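Local coordinates for cytoplasmic export protein 1 (Saccharomyces cerevisiae, PDB 3VWA) that serves in nuclear tRNA export, probably collecting tRNA from export receptors at the nuclear pore complex and passing aminoacylated tRNA to the translation machinery, at residues N184-K196 with V212-F225. Numbering follows the deposited sequence.
Sequences NTIDSMGLGLLIK and VNMISDGKITIENF
Ile215 plugs, as a knob into a hole, between Ser188, Leu191, Gly192 and Ile195, joining two helices of the helical lobe of the kinase-like domain, ahead of the HEAT repeats. The axes of the short segments 186-196 and 212-216 approach to 7.5 Å, with 132° between their N-to-C directions, and Gly192, lacking a side chain, permits this closeness: a CB there would collide with Ser216 OG. Ile215 holds CG1 between its backbone N and carbonyl carbon (chi1 60°), which carries CD1 to 3.6 Å from Gly192 N. The same CD1 lies over the centre of the Phe225 ring, 3.5 Å above the plane. Ile195 CD1 meets Phe225 CZ obliquely, while Leu191, whose CD2 reaches both Ile215 CD1 and Ile222 CG1, also touches Leu117 and Leu120 of helix 106-122. Ile222 also lays CD1 against Asp187 CB, leaving that carboxylate to the backbone N-H groups of Leu128 and Gly129.

Helix 209-216 ends in a Schellman motif, with Lys219 N bonded to Met214 O and a weak bond from Gly218 N to Ile215 O. Gly218 suits the turn through its positive phi and because a CB would be tight against Thr185 CB; CG of Met189, a selenomethionine, lies 3.4 Å from Gly218 N. The buried Ser188 has OG anti to its carbonyl carbon, a torsion that directs the hydroxyl at the chain leading into helix 222-231. There Ser188 OG donates to Ile220 O at 2.6 Å, lying in the carbonyl plane with a C=O...OG angle of 150°. An alanine here would lose this donor and is likely to leave the Ile220 carbonyl without its mate across the contact. A water bridges the two helices, donating to Met189 O at 2.8 Å and to Ser216 O at 2.7 Å.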
ATOM      1  N   ASN A 184       4.453  35.118  25.184  1.00 52.90           N
ATOM      2  CA  ASN A 184       3.015  34.908  25.212  1.00 50.92           C
ATOM      3  C   ASN A 184       2.414  34.940  23.844  1.00 48.59           C
ATOM      4  O   ASN A 184       1.245  34.599  23.647  1.00 49.77           O
ATOM      5  CB  ASN A 184       2.367  35.980  26.073  1.00 57.90           C
ATOM      6  CG  ASN A 184       2.826  35.900  27.507  1.00 53.81           C
ATOM      7  OD1 ASN A 184       2.602  34.897  28.181  1.00 53.92           O
ATOM      8  ND2 ASN A 184       3.491  36.943  27.970  1.00 54.54           N
ATOM      9  N   THR A 185       3.233  35.381  22.901  1.00 48.26           N
ATOM     10  CA  THR A 185       2.825  35.565  21.542  1.00 44.75           C
ATOM     11  C   THR A 185       3.791  34.866  20.571  1.00 46.08           C
ATOM     12  O   THR A 185       3.521  34.801  19.348  1.00 43.85           O
ATOM     13  CB  THR A 185       2.815  37.066  21.205  1.00 44.80           C
ATOM     14  OG1 THR A 185       4.095  37.620  21.527  1.00 46.85           O
ATOM     15  CG2 THR A 185       1.688  37.809  21.939  1.00 41.09           C
ATOM     16  N   ILE A 186       4.927  34.381  21.077  1.00 40.11           N
ATOM     17  CA  ILE A 186       5.861  33.703  20.178  1.00 39.88           C
ATOM     18  C   ILE A 186       5.247  32.437  19.514  1.00 37.79           C
ATOM     19  O   ILE A 186       5.440  32.212  18.322  1.00 39.39           O
ATOM     20  CB  ILE A 186       7.258  33.439  20.799  1.00 37.33           C
ATOM     21  CG1 ILE A 186       8.280  33.167  19.692  1.00 39.08           C
ATOM     22  CG2 ILE A 186       7.236  32.314  21.843  1.00 33.74           C
ATOM     23  CD1 ILE A 186       9.706  32.994  20.191  1.00 40.71           C
ATOM     24  N   ASP A 187       4.482  31.651  20.255  1.00 36.28           N
ATOM     25  CA  ASP A 187       3.905  30.438  19.648  1.00 39.14           C
ATOM     26  C   ASP A 187       2.823  30.711  18.584  1.00 41.06           C
ATOM     27  O   ASP A 187       2.869  30.118  17.504  1.00 38.71           O
ATOM     28  CB  ASP A 187       3.435  29.469  20.714  1.00 33.90           C
ATOM     29  CG  ASP A 187       4.596  28.863  21.497  1.00 35.95           C
ATOM     30  OD1 ASP A 187       5.732  28.763  20.940  1.00 38.27           O
ATOM     31  OD2 ASP A 187       4.366  28.481  22.673  1.00 33.57           O
ATOM     32  N   SER A 188       1.864  31.605  18.888  1.00 42.49           N
ATOM     33  CA  SER A 188       0.892  32.090  17.904  1.00 38.69           C
ATOM     34  C   SER A 188       1.546  32.594  16.633  1.00 40.99           C
ATOM     35  O   SER A 188       1.046  32.334  15.527  1.00 40.05           O
ATOM     36  CB  SER A 188       0.074  33.237  18.484  1.00 36.56           C
ATOM     37  OG  SER A 188      -0.992  32.723  19.215  1.00 33.13           O
HETATM   38  N   MSE A 189       2.658  33.309  16.780  1.00 40.94           N
HETATM   39  CA  MSE A 189       3.319  33.907  15.616  1.00 44.29           C
HETATM   40  C   MSE A 189       4.035  32.847  14.850  1.00 46.07           C
HETATM   41  O   MSE A 189       4.056  32.890  13.609  1.00 46.04           O
HETATM   42  CB  MSE A 189       4.263  35.027  16.023  1.00 44.73           C
HETATM   43  CG  MSE A 189       3.449  36.298  16.282  1.00 52.10           C
HETATM   44 SE   MSE A 189       4.616  37.810  16.863  1.00 53.76          SE
HETATM   45  CE  MSE A 189       3.978  37.911  18.715  1.00 48.53           C
ATOM     46  N   GLY A 190       4.620  31.879  15.569  1.00 37.36           N
ATOM     47  CA  GLY A 190       5.309  30.768  14.911  1.00 35.39           C
ATOM     48  C   GLY A 190       4.341  29.807  14.230  1.00 35.66           C
ATOM     49  O   GLY A 190       4.653  29.235  13.178  1.00 33.53           O
ATOM     50  N   LEU A 191       3.153  29.649  14.813  1.00 35.06           N
ATOM     51  CA  LEU A 191       2.101  28.824  14.211  1.00 35.90           C
ATOM     52  C   LEU A 191       1.638  29.423  12.880  1.00 33.98           C
ATOM     53  O   LEU A 191       1.488  28.696  11.907  1.00 36.67           O
ATOM     54  CB  LEU A 191       0.897  28.627  15.182  1.00 34.39           C
ATOM     55  CG  LEU A 191      -0.249  27.744  14.638  1.00 36.71           C
ATOM     56  CD1 LEU A 191       0.233  26.404  14.096  1.00 35.53           C
ATOM     57  CD2 LEU A 191      -1.409  27.527  15.607  1.00 34.79           C
ATOM     58  N   GLY A 192       1.431  30.746  12.842  1.00 33.10           N
ATOM     59  CA  GLY A 192       1.061  31.459  11.593  1.00 32.50           C
ATOM     60  C   GLY A 192       2.064  31.246  10.458  1.00 30.84           C
ATOM     61  O   GLY A 192       1.709  30.837   9.364  1.00 31.29           O
ATOM     62  N   LEU A 193       3.332  31.496  10.730  1.00 32.17           N
ATOM     63  CA  LEU A 193       4.386  31.192   9.761  1.00 35.46           C
ATOM     64  C   LEU A 193       4.283  29.767   9.189  1.00 36.03           C
ATOM     65  O   LEU A 193       4.340  29.580   7.965  1.00 40.23           O
ATOM     66  CB  LEU A 193       5.769  31.444  10.392  1.00 37.47           C
ATOM     67  CG  LEU A 193       6.343  32.866  10.392  1.00 42.55           C
ATOM     68  CD1 LEU A 193       7.208  33.152  11.619  1.00 40.59           C
ATOM     69  CD2 LEU A 193       7.161  33.058   9.125  1.00 41.16           C
ATOM     70  N   LEU A 194       4.120  28.765  10.064  1.00 35.10           N
ATOM     71  CA  LEU A 194       4.035  27.351   9.638  1.00 33.49           C
ATOM     72  C   LEU A 194       2.851  27.064   8.753  1.00 28.52           C
ATOM     73  O   LEU A 194       2.976  26.401   7.723  1.00 30.07           O
ATOM     74  CB  LEU A 194       3.856  26.451  10.848  1.00 36.48           C
ATOM     75  CG  LEU A 194       4.748  25.206  10.942  1.00 37.60           C
ATOM     76  CD1 LEU A 194       4.017  24.201  11.790  1.00 29.39           C
ATOM     77  CD2 LEU A 194       5.236  24.579   9.634  1.00 37.76           C
ATOM     78  N   ILE A 195       1.679  27.525   9.180  1.00 29.60           N
ATOM     79  CA  ILE A 195       0.465  27.346   8.382  1.00 29.85           C
ATOM     80  C   ILE A 195       0.606  28.033   7.032  1.00 31.39           C
ATOM     81  O   ILE A 195       0.222  27.473   6.001  1.00 39.38           O
ATOM     82  CB  ILE A 195      -0.781  27.854   9.120  1.00 29.67           C
ATOM     83  CG1 ILE A 195      -1.164  26.872  10.242  1.00 26.12           C
ATOM     84  CG2 ILE A 195      -1.927  28.053   8.131  1.00 28.51           C
ATOM     85  CD1 ILE A 195      -2.234  27.376  11.208  1.00 26.42           C
ATOM     86  N   LYS A 196       1.201  29.215   7.015  1.00 32.18           N
ATOM     87  CA  LYS A 196       1.418  29.896   5.728  1.00 34.81           C
ATOM     88  C   LYS A 196       2.376  29.103   4.875  1.00 36.34           C
ATOM     89  O   LYS A 196       2.189  29.054   3.657  1.00 36.11           O
ATOM     90  CB  LYS A 196       1.914  31.330   5.926  1.00 32.69           C
ATOM     91  CG  LYS A 196       0.761  32.258   6.340  1.00 36.48           C
ATOM     92  CD  LYS A 196       1.122  33.723   6.267  1.00 34.95           C
ATOM     93  CE  LYS A 196       1.941  34.123   7.469  1.00 39.28           C
ATOM     94  NZ  LYS A 196       2.373  35.545   7.450  1.00 39.48           N
ATOM     95  N   VAL A 212      -5.723  33.260  10.530  1.00 39.21           N
ATOM     96  CA  VAL A 212      -4.288  33.017  10.374  1.00 40.82           C
ATOM     97  C   VAL A 212      -3.462  34.301  10.506  1.00 46.27           C
ATOM     98  O   VAL A 212      -2.336  34.281  11.053  1.00 41.31           O
ATOM     99  CB  VAL A 212      -4.000  32.298   9.037  1.00 41.21           C
ATOM    100  CG1 VAL A 212      -2.524  32.344   8.663  1.00 38.50           C
ATOM    101  CG2 VAL A 212      -4.492  30.852   9.102  1.00 38.69           C
ATOM    102  N   ASN A 213      -4.015  35.415  10.001  1.00 45.97           N
ATOM    103  CA  ASN A 213      -3.343  36.706  10.093  1.00 44.34           C
ATOM    104  C   ASN A 213      -3.220  37.165  11.514  1.00 42.17           C
ATOM    105  O   ASN A 213      -2.200  37.701  11.914  1.00 43.89           O
ATOM    106  CB  ASN A 213      -4.086  37.767   9.312  1.00 43.67           C
ATOM    107  CG  ASN A 213      -3.730  37.737   7.878  1.00 42.71           C
ATOM    108  OD1 ASN A 213      -2.702  37.183   7.504  1.00 45.20           O
ATOM    109  ND2 ASN A 213      -4.570  38.328   7.049  1.00 48.36           N
HETATM  110  N   MSE A 214      -4.278  36.941  12.270  1.00 46.44           N
HETATM  111  CA  MSE A 214      -4.314  37.280  13.673  1.00 44.41           C
HETATM  112  C   MSE A 214      -3.187  36.595  14.415  1.00 48.42           C
HETATM  113  O   MSE A 214      -2.409  37.262  15.103  1.00 47.21           O
HETATM  114  CB  MSE A 214      -5.677  36.858  14.177  1.00 42.10           C
HETATM  115  CG  MSE A 214      -6.768  37.760  13.590  1.00 52.92           C
HETATM  116 SE   MSE A 214      -8.384  37.466  14.687  1.00 62.21          SE
HETATM  117  CE  MSE A 214      -9.440  39.103  14.281  1.00 57.31           C
ATOM    118  N   ILE A 215      -3.066  35.275  14.273  1.00 46.42           N
ATOM    119  CA  ILE A 215      -2.015  34.555  14.997  1.00 47.05           C
ATOM    120  C   ILE A 215      -0.650  34.937  14.431  1.00 40.33           C
ATOM    121  O   ILE A 215       0.342  34.946  15.150  1.00 39.52           O
ATOM    122  CB  ILE A 215      -2.172  33.005  14.992  1.00 48.19           C
ATOM    123  CG1 ILE A 215      -2.169  32.407  13.580  1.00 46.87           C
ATOM    124  CG2 ILE A 215      -3.411  32.570  15.723  1.00 47.81           C
ATOM    125  CD1 ILE A 215      -2.105  30.889  13.581  1.00 43.79           C
ATOM    126  N   SER A 216      -0.614  35.279  13.152  1.00 40.18           N
ATOM    127  CA  SER A 216       0.638  35.646  12.480  1.00 42.88           C
ATOM    128  C   SER A 216       1.236  36.906  13.071  1.00 45.22           C
ATOM    129  O   SER A 216       2.446  37.070  13.070  1.00 43.21           O
ATOM    130  CB  SER A 216       0.444  35.821  10.981  1.00 42.72           C
ATOM    131  OG  SER A 216       0.752  34.625  10.315  1.00 40.52           O
ATOM    132  N   ASP A 217       0.367  37.767  13.592  1.00 48.68           N
ATOM    133  CA  ASP A 217       0.766  39.006  14.249  1.00 52.87           C
ATOM    134  C   ASP A 217       0.626  38.907  15.749  1.00 56.18           C
ATOM    135  O   ASP A 217       0.718  39.924  16.428  1.00 62.47           O
ATOM    136  CB  ASP A 217      -0.100  40.159  13.740  1.00 54.52           C
ATOM    137  CG  ASP A 217       0.090  40.393  12.281  1.00 50.53           C
ATOM    138  OD1 ASP A 217      -0.891  40.693  11.579  1.00 50.44           O
ATOM    139  OD2 ASP A 217       1.233  40.216  11.839  1.00 51.76           O
ATOM    140  N   GLY A 218       0.363  37.700  16.254  1.00 50.75           N
ATOM    141  CA  GLY A 218       0.355  37.447  17.693  1.00 54.22           C
ATOM    142  C   GLY A 218      -0.759  38.159  18.440  1.00 58.89           C
ATOM    143  O   GLY A 218      -0.660  38.407  19.643  1.00 59.29           O
ATOM    144  N   LYS A 219      -1.832  38.475  17.734  1.00 54.62           N
ATOM    145  CA  LYS A 219      -2.947  39.141  18.364  1.00 55.10           C
ATOM    146  C   LYS A 219      -3.766  38.193  19.219  1.00 56.00           C
ATOM    147  O   LYS A 219      -4.272  38.606  20.253  1.00 57.35           O
ATOM    148  CB  LYS A 219      -3.815  39.853  17.324  1.00 56.43           C
ATOM    149  CG  LYS A 219      -2.992  40.703  16.372  1.00 56.31           C
ATOM    150  CD  LYS A 219      -3.879  41.455  15.392  1.00 57.05           C
ATOM    151  CE  LYS A 219      -3.291  42.836  15.112  1.00 57.00           C
ATOM    152  NZ  LYS A 219      -3.915  43.533  13.958  1.00 54.86           N
ATOM    153  N   ILE A 220      -3.904  36.927  18.816  1.00 52.39           N
ATOM    154  CA  ILE A 220      -4.748  35.995  19.590  1.00 47.56           C
ATOM    155  C   ILE A 220      -4.017  34.716  20.007  1.00 48.96           C
ATOM    156  O   ILE A 220      -2.966  34.377  19.442  1.00 38.46           O
ATOM    157  CB  ILE A 220      -6.051  35.606  18.862  1.00 50.68           C
ATOM    158  CG1 ILE A 220      -5.733  34.813  17.588  1.00 46.49           C
ATOM    159  CG2 ILE A 220      -6.974  36.827  18.646  1.00 47.33           C
ATOM    160  CD1 ILE A 220      -6.962  34.343  16.842  1.00 41.68           C
ATOM    161  N   THR A 221      -4.574  34.005  20.984  1.00 44.16           N
ATOM    162  CA  THR A 221      -3.924  32.775  21.456  1.00 44.78           C
ATOM    163  C   THR A 221      -4.182  31.602  20.510  1.00 47.87           C
ATOM    164  O   THR A 221      -5.112  31.636  19.676  1.00 47.18           O
ATOM    165  CB  THR A 221      -4.328  32.384  22.891  1.00 45.07           C
ATOM    166  OG1 THR A 221      -5.688  31.934  22.898  1.00 50.69           O
ATOM    167  CG2 THR A 221      -4.133  33.570  23.878  1.00 44.90           C
ATOM    168  N   ILE A 222      -3.362  30.561  20.650  1.00 45.53           N
ATOM    169  CA  ILE A 222      -3.532  29.371  19.856  1.00 41.15           C
ATOM    170  C   ILE A 222      -4.887  28.775  20.151  1.00 42.32           C
ATOM    171  O   ILE A 222      -5.643  28.479  19.217  1.00 40.45           O
ATOM    172  CB  ILE A 222      -2.418  28.324  20.109  1.00 38.95           C
ATOM    173  CG1 ILE A 222      -1.102  28.805  19.524  1.00 39.40           C
ATOM    174  CG2 ILE A 222      -2.761  26.981  19.499  1.00 30.45           C
ATOM    175  CD1 ILE A 222       0.104  28.157  20.205  1.00 37.22           C
ATOM    176  N   GLU A 223      -5.207  28.617  21.435  1.00 50.06           N
ATOM    177  CA  GLU A 223      -6.502  28.021  21.819  1.00 53.12           C
ATOM    178  C   GLU A 223      -7.664  28.849  21.258  1.00 46.88           C
ATOM    179  O   GLU A 223      -8.696  28.297  20.892  1.00 47.63           O
ATOM    180  CB  GLU A 223      -6.634  27.849  23.329  1.00 51.40           C
ATOM    181  CG  GLU A 223      -7.220  29.071  24.003  1.00 65.16           C
ATOM    182  CD  GLU A 223      -7.565  28.862  25.465  1.00 69.90           C
ATOM    183  OE1 GLU A 223      -8.145  27.797  25.814  1.00 64.66           O
ATOM    184  OE2 GLU A 223      -7.266  29.791  26.251  1.00 69.47           O
ATOM    185  N   ASN A 224      -7.473  30.162  21.169  1.00 44.36           N
ATOM    186  CA  ASN A 224      -8.514  31.043  20.648  1.00 40.17           C
ATOM    187  C   ASN A 224      -8.628  30.803  19.161  1.00 41.07           C
ATOM    188  O   ASN A 224      -9.727  30.661  18.644  1.00 44.88           O
ATOM    189  CB  ASN A 224      -8.177  32.505  20.935  1.00 42.59           C
ATOM    190  CG  ASN A 224      -9.369  33.433  20.733  1.00 52.63           C
ATOM    191  OD1 ASN A 224      -9.357  34.303  19.850  1.00 51.49           O
ATOM    192  ND2 ASN A 224     -10.411  33.256  21.563  1.00 55.75           N
ATOM    193  N   PHE A 225      -7.470  30.718  18.484  1.00 42.06           N
ATOM    194  CA  PHE A 225      -7.403  30.452  17.040  1.00 40.86           C
ATOM    195  C   PHE A 225      -8.077  29.132  16.720  1.00 42.49           C
ATOM    196  O   PHE A 225      -8.793  29.011  15.734  1.00 44.30           O
ATOM    197  CB  PHE A 225      -5.947  30.466  16.590  1.00 39.18           C
ATOM    198  CG  PHE A 225      -5.726  30.050  15.167  1.00 40.74           C
ATOM    199  CD1 PHE A 225      -5.824  30.975  14.128  1.00 40.46           C
ATOM    200  CD2 PHE A 225      -5.353  28.724  14.860  1.00 39.70           C
ATOM    201  CE1 PHE A 225      -5.598  30.602  12.806  1.00 35.99           C
ATOM    202  CE2 PHE A 225      -5.131  28.346  13.538  1.00 39.12           C
ATOM    203  CZ  PHE A 225      -5.247  29.287  12.510  1.00 38.88           C
TER
HETATM  204  O   HOH W   1       4.378  35.346  12.356  1.00 42.85           O